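Local atomic coordinates of UPF0303 protein YBR137W (Saccharomyces cerevisiae, PDB entry 4CLC), a protein that is of unknown function but belongs to the HbpS-like family, named after a haem-degrading protein, and resides in the cytoplasm. Residues Lys6-Arg11 and Leu19-Asp24. Sequence-based numbering, arbitrary orientation.
Unlike the reference sequence in segment 19-24: Gln21 (reference Glu).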
loop_
_atom_site.group_PDB
_atom_site.type_symbol
_atom_site.label_atom_id
_atom_site.label_comp_id
_atom_site.label_asym_id
_atom_site.label_seq_id
_atom_site.Cartn_x
_atom_site.Cartn_y
_atom_site.Cartn_z
ATOM N N LYS D 6 -34.310 -17.316 28.559
ATOM C CA LYS D 6 -34.104 -18.376 27.587
ATOM C C LYS D 6 -35.088 -18.177 26.448
ATOM O O LYS D 6 -34.818 -18.581 25.314
ATOM C CB LYS D 6 -34.254 -19.758 28.217
ATOM N N LYS D 7 -36.213 -17.528 26.750
ATOM C CA LYS D 7 -37.208 -17.242 25.723
ATOM C C LYS D 7 -36.560 -16.393 24.642
ATOM O O LYS D 7 -36.439 -16.813 23.479
ATOM C CB LYS D 7 -38.434 -16.522 26.319
ATOM N N LEU D 8 -36.084 -15.225 25.071
ATOM C CA LEU D 8 -35.496 -14.226 24.179
ATOM C C LEU D 8 -34.337 -14.770 23.333
ATOM O O LEU D 8 -34.221 -14.425 22.155
ATOM C CB LEU D 8 -35.035 -13.016 24.995
ATOM C CG LEU D 8 -34.726 -11.751 24.205
ATOM C CD1 LEU D 8 -35.753 -11.541 23.119
ATOM C CD2 LEU D 8 -34.695 -10.549 25.133
ATOM N N LEU D 9 -33.506 -15.628 23.920
ATOM C CA LEU D 9 -32.407 -16.229 23.181
ATOM C C LEU D 9 -32.899 -17.024 21.980
ATOM O O LEU D 9 -32.435 -16.809 20.859
ATOM C CB LEU D 9 -31.563 -17.130 24.082
ATOM C CG LEU D 9 -30.266 -17.599 23.401
ATOM C CD1 LEU D 9 -29.352 -16.398 23.134
ATOM C CD2 LEU D 9 -29.508 -18.676 24.192
ATOM N N GLU D 10 -33.842 -17.935 22.210
ATOM C CA GLU D 10 -34.369 -18.784 21.137
ATOM C C GLU D 10 -35.036 -17.932 20.056
ATOM O O GLU D 10 -34.922 -18.229 18.863
ATOM C CB GLU D 10 -35.342 -19.810 21.691
ATOM N N ARG D 11 -35.720 -16.871 20.483
ATOM C CA ARG D 11 -36.277 -15.889 19.558
ATOM C C ARG D 11 -35.175 -15.356 18.655
ATOM O O ARG D 11 -35.172 -15.600 17.435
ATOM C CB ARG D 11 -36.933 -14.724 20.311
ATOM C CG ARG D 11 -38.112 -15.112 21.157
ATOM C CD ARG D 11 -39.308 -14.278 20.841
ATOM N NE ARG D 11 -39.281 -12.960 21.469
ATOM C CZ ARG D 11 -39.395 -11.818 20.796
ATOM N NH1 ARG D 11 -39.524 -11.836 19.479
ATOM N NH2 ARG D 11 -39.379 -10.652 21.429
ATOM N N LEU D 19 -36.224 -5.154 14.580
ATOM C CA LEU D 19 -35.213 -4.127 14.817
ATOM C C LEU D 19 -35.634 -3.121 15.871
ATOM O O LEU D 19 -34.814 -2.706 16.691
ATOM C CB LEU D 19 -34.886 -3.379 13.527
ATOM C CG LEU D 19 -34.518 -4.219 12.316
ATOM C CD1 LEU D 19 -34.006 -3.321 11.208
ATOM C CD2 LEU D 19 -33.499 -5.249 12.688
ATOM N N GLU D 20 -36.899 -2.710 15.855
ATOM C CA GLU D 20 -37.339 -1.731 16.843
ATOM C C GLU D 20 -37.302 -2.367 18.226
ATOM O O GLU D 20 -37.134 -1.669 19.222
ATOM C CB GLU D 20 -38.721 -1.206 16.524
ATOM N N GLN D 21 -37.435 -3.690 18.292
ATOM C CA GLN D 21 -37.279 -4.362 19.575
ATOM C C GLN D 21 -35.815 -4.292 19.982
ATOM O O GLN D 21 -35.484 -3.815 21.075
ATOM C CB GLN D 21 -37.752 -5.828 19.526
ATOM C CG GLN D 21 -37.743 -6.534 20.893
ATOM C CD GLN D 21 -38.801 -7.631 21.013
ATOM O OE1 GLN D 21 -38.773 -8.449 21.939
ATOM N NE2 GLN D 21 -39.743 -7.646 20.075
ATOM N N LEU D 22 -34.951 -4.750 19.074
ATOM C CA LEU D 22 -33.509 -4.731 19.267
ATOM C C LEU D 22 -33.058 -3.365 19.788
ATOM O O LEU D 22 -32.561 -3.246 20.913
ATOM C CB LEU D 22 -32.799 -5.093 17.957
ATOM C CG LEU D 22 -32.975 -6.580 17.653
ATOM C CD1 LEU D 22 -32.127 -7.049 16.493
ATOM C CD2 LEU D 22 -32.700 -7.441 18.892
ATOM N N GLU D 23 -33.271 -2.334 18.983
ATOM C CA GLU D 23 -32.848 -0.997 19.348
ATOM C C GLU D 23 -33.349 -0.619 20.746
ATOM O O GLU D 23 -32.647 0.074 21.485
ATOM C CB GLU D 23 -33.323 0.023 18.299
ATOM C CG GLU D 23 -33.062 1.484 18.677
ATOM C CD GLU D 23 -33.489 2.457 17.591
ATOM O OE1 GLU D 23 -34.009 1.983 16.557
ATOM O OE2 GLU D 23 -33.310 3.689 17.767
ATOM N N ASP D 24 -34.535 -1.101 21.121
ATOM C CA ASP D 24 -35.142 -0.723 22.400
ATOM C C ASP D 24 -34.348 -1.272 23.578
ATOM O O ASP D 24 -34.177 -0.583 24.577
ATOM C CB ASP D 24 -36.597 -1.191 22.476
ATOM C CG ASP D 24 -37.598 -0.083 22.134
ATOM O OD1 ASP D 24 -37.181 1.075 21.897
ATOM O OD2 ASP D 24 -38.816 -0.372 22.116
#
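Gln21 carries CG trans to its backbone N about CA-CB (chi1 -174°) and runs on extended, while Arg11 starts beside its nitrogen (chi1 -63°) and bends at chi2 and chi3. The two side chains reach each other at their polar ends, crossing at about a right angle. The edge of the Arg11 guanidinium faces the amide end of Gln21, the two planes turned 54° apart. The amide is probably turned over in the model, and its exact spacing from NH2 of Arg11 is doubtful, although a turned-back amide could give a hydrogen bond. Leu8 is the other participant: its CD1 comes only marginally near the amide end of Gln21. The backbones stay well separated, 10.9 Å between CA of Leu8 and CA of Leu22, and just 86 Å² is buried, which makes it a slight surface contact. Arg11 also rests on Lys16 and Val17 of the intervening loop. Leu9 packs against helix 153-168, whereas Leu19 and Leu22 sit on helix 102-107. The contact thus links two short N-terminal helices, joined by a brief loop, on the surface of an HbpS-like protein of the GAF clan, built round a mixed sheet.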